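Local coordinates for protein alpha-L-arabinosidase (Xanthomonas axonopodis pv. citri, PDB 6D25) that probably hydrolyses alpha-L-arabinofuranosyl side groups of arabinoxylans, including those on doubly substituted internal xylose units, as a trimeric GH51 arabinofuranosidase, at residues A[107-111]-A[179-183]. Sequence-based numbering, arbitrary orientation.
Sequences WRDGV and LANER
Arg108 and Glu182 form a two-pronged salt bridge. Arg108 NH1 gives a hydrogen bond to Glu182 OE2 at 2.8 Å. Arg108 NH2 gives one to Glu182 OE1 at 2.7 Å. Both bonds are nearly straight and reach the carboxylate oxygens on their syn sides. NH1 and NH2 grip the carboxylate end-on, one nitrogen to each oxygen, with the two planes 20° apart. Glu182 reaches out from its helix as an extended chain, with CG anti to the backbone N (chi1 -171°). Two bonds between nearly coplanar groups limit rotation of either one.

Leu179, one helical turn before Glu182, adds an apolar contact. Its CD2 methyl meets the edge of the indole, 4.0 Å from Trp107 CH2. The same methyl lies obliquely beside Arg108 NH2, at 3.5 Å. Within the other segment, Arg108 CG lies 3.6 Å above one face of the Trp107 ring, offset toward its rim. Trp107 CH2 in turn lies above one face of the guanidinium, also toward the rim. Val111 CG2 approaches Glu182 OE2 more loosely, at 4.4 Å.

Helix 161-172 backs the contact. Its Trp167 stacks on Trp107, and Tyr170 touches both Val111 and Glu182. Leu179 also packs against Arg120 of a second subunit. The bidentate arginine-carboxylate pair, flanked by apolar side chains, ties the loop after strand 93-96 to helix 178-185, at the periphery of the (beta/alpha)8-barrel domain characteristic of GH51 enzymes.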
loop_
_atom_site.group_PDB
_atom_site.type_symbol
_atom_site.label_atom_id
_atom_site.label_comp_id
_atom_site.label_asym_id
_atom_site.label_seq_id
_atom_site.Cartn_x
_atom_site.Cartn_y
_atom_site.Cartn_z
ATOM N N TRP A 107 -11.190 -12.221 -5.423
ATOM C CA TRP A 107 -12.550 -12.561 -5.840
ATOM C C TRP A 107 -12.601 -13.134 -7.268
ATOM O O TRP A 107 -13.475 -13.951 -7.564
ATOM C CB TRP A 107 -13.471 -11.342 -5.685
ATOM C CG TRP A 107 -13.250 -10.261 -6.682
ATOM C CD1 TRP A 107 -12.431 -9.185 -6.560
ATOM C CD2 TRP A 107 -13.889 -10.146 -7.964
ATOM N NE1 TRP A 107 -12.512 -8.410 -7.676
ATOM C CE2 TRP A 107 -13.400 -8.965 -8.557
ATOM C CE3 TRP A 107 -14.860 -10.890 -8.644
ATOM C CZ2 TRP A 107 -13.813 -8.542 -9.826
ATOM C CZ3 TRP A 107 -15.274 -10.469 -9.894
ATOM C CH2 TRP A 107 -14.773 -9.311 -10.463
ATOM N N ARG A 108 -11.694 -12.716 -8.152
ATOM C CA ARG A 108 -11.751 -13.206 -9.540
ATOM C C ARG A 108 -11.444 -14.702 -9.600
ATOM O O ARG A 108 -11.842 -15.362 -10.574
ATOM C CB ARG A 108 -10.794 -12.435 -10.456
ATOM C CG ARG A 108 -11.272 -11.026 -10.769
ATOM C CD ARG A 108 -10.531 -10.503 -11.995
ATOM N NE ARG A 108 -11.361 -9.703 -12.855
ATOM C CZ ARG A 108 -12.365 -10.121 -13.628
ATOM N NH1 ARG A 108 -12.627 -11.386 -13.922
ATOM N NH2 ARG A 108 -13.123 -9.185 -14.127
ATOM N N ASP A 109 -10.778 -15.233 -8.590
ATOM C CA ASP A 109 -10.480 -16.664 -8.521
ATOM C C ASP A 109 -11.775 -17.474 -8.373
ATOM O O ASP A 109 -11.789 -18.671 -8.614
ATOM C CB ASP A 109 -9.549 -16.992 -7.361
ATOM C CG ASP A 109 -8.115 -16.466 -7.514
ATOM O OD1 ASP A 109 -7.727 -16.106 -8.630
ATOM O OD2 ASP A 109 -7.383 -16.428 -6.496
ATOM N N GLY A 110 -12.849 -16.846 -7.914
ATOM C CA GLY A 110 -14.071 -17.546 -7.613
ATOM C C GLY A 110 -15.228 -17.260 -8.559
ATOM O O GLY A 110 -16.378 -17.554 -8.198
ATOM N N VAL A 111 -14.963 -16.699 -9.742
ATOM C CA VAL A 111 -16.022 -16.495 -10.730
ATOM C C VAL A 111 -15.610 -17.129 -12.050
ATOM O O VAL A 111 -14.430 -17.346 -12.330
ATOM C CB VAL A 111 -16.387 -15.005 -10.906
ATOM C CG1 VAL A 111 -16.811 -14.385 -9.586
ATOM C CG2 VAL A 111 -15.281 -14.193 -11.550
ATOM N N LEU A 179 -17.888 -5.131 -16.165
ATOM C CA LEU A 179 -17.939 -5.988 -14.988
ATOM C C LEU A 179 -19.390 -6.456 -14.754
ATOM O O LEU A 179 -19.611 -7.629 -14.421
ATOM C CB LEU A 179 -17.390 -5.245 -13.762
ATOM C CG LEU A 179 -15.867 -5.174 -13.676
ATOM C CD1 LEU A 179 -15.404 -4.087 -12.677
ATOM C CD2 LEU A 179 -15.304 -6.533 -13.254
ATOM N N ALA A 180 -20.367 -5.586 -14.921
ATOM C CA ALA A 180 -21.759 -6.006 -14.778
ATOM C C ALA A 180 -22.092 -7.063 -15.843
ATOM O O ALA A 180 -22.783 -8.024 -15.560
ATOM C CB ALA A 180 -22.696 -4.823 -14.895
ATOM N N ASN A 181 -21.616 -6.879 -17.065
ATOM C CA ASN A 181 -21.906 -7.819 -18.132
ATOM C C ASN A 181 -21.208 -9.175 -17.886
ATOM O O ASN A 181 -21.671 -10.203 -18.358
ATOM C CB ASN A 181 -21.514 -7.263 -19.479
ATOM C CG ASN A 181 -22.400 -6.113 -19.927
ATOM O OD1 ASN A 181 -23.483 -5.912 -19.399
ATOM N ND2 ASN A 181 -21.987 -5.405 -20.954
ATOM N N GLU A 182 -20.090 -9.166 -17.188
ATOM C CA GLU A 182 -19.404 -10.366 -16.817
ATOM C C GLU A 182 -20.237 -11.154 -15.784
ATOM O O GLU A 182 -20.380 -12.384 -15.903
ATOM C CB GLU A 182 -18.001 -10.031 -16.303
ATOM C CG GLU A 182 -17.155 -11.257 -16.091
ATOM C CD GLU A 182 -15.731 -10.973 -15.621
ATOM O OE1 GLU A 182 -15.314 -9.790 -15.613
ATOM O OE2 GLU A 182 -15.022 -11.983 -15.345
ATOM N N ARG A 183 -20.792 -10.457 -14.785
ATOM C CA ARG A 183 -21.757 -11.072 -13.888
ATOM C C ARG A 183 -22.922 -11.708 -14.685
ATOM O O ARG A 183 -23.331 -12.859 -14.410
ATOM C CB ARG A 183 -22.290 -10.046 -12.895
ATOM C CG ARG A 183 -23.309 -10.610 -11.921
ATOM C CD ARG A 183 -24.162 -9.563 -11.222
ATOM N NE ARG A 183 -24.982 -8.784 -12.144
ATOM C CZ ARG A 183 -25.000 -7.438 -12.247
ATOM N NH1 ARG A 183 -24.116 -6.671 -11.611
ATOM N NH2 ARG A 183 -25.942 -6.869 -13.016
#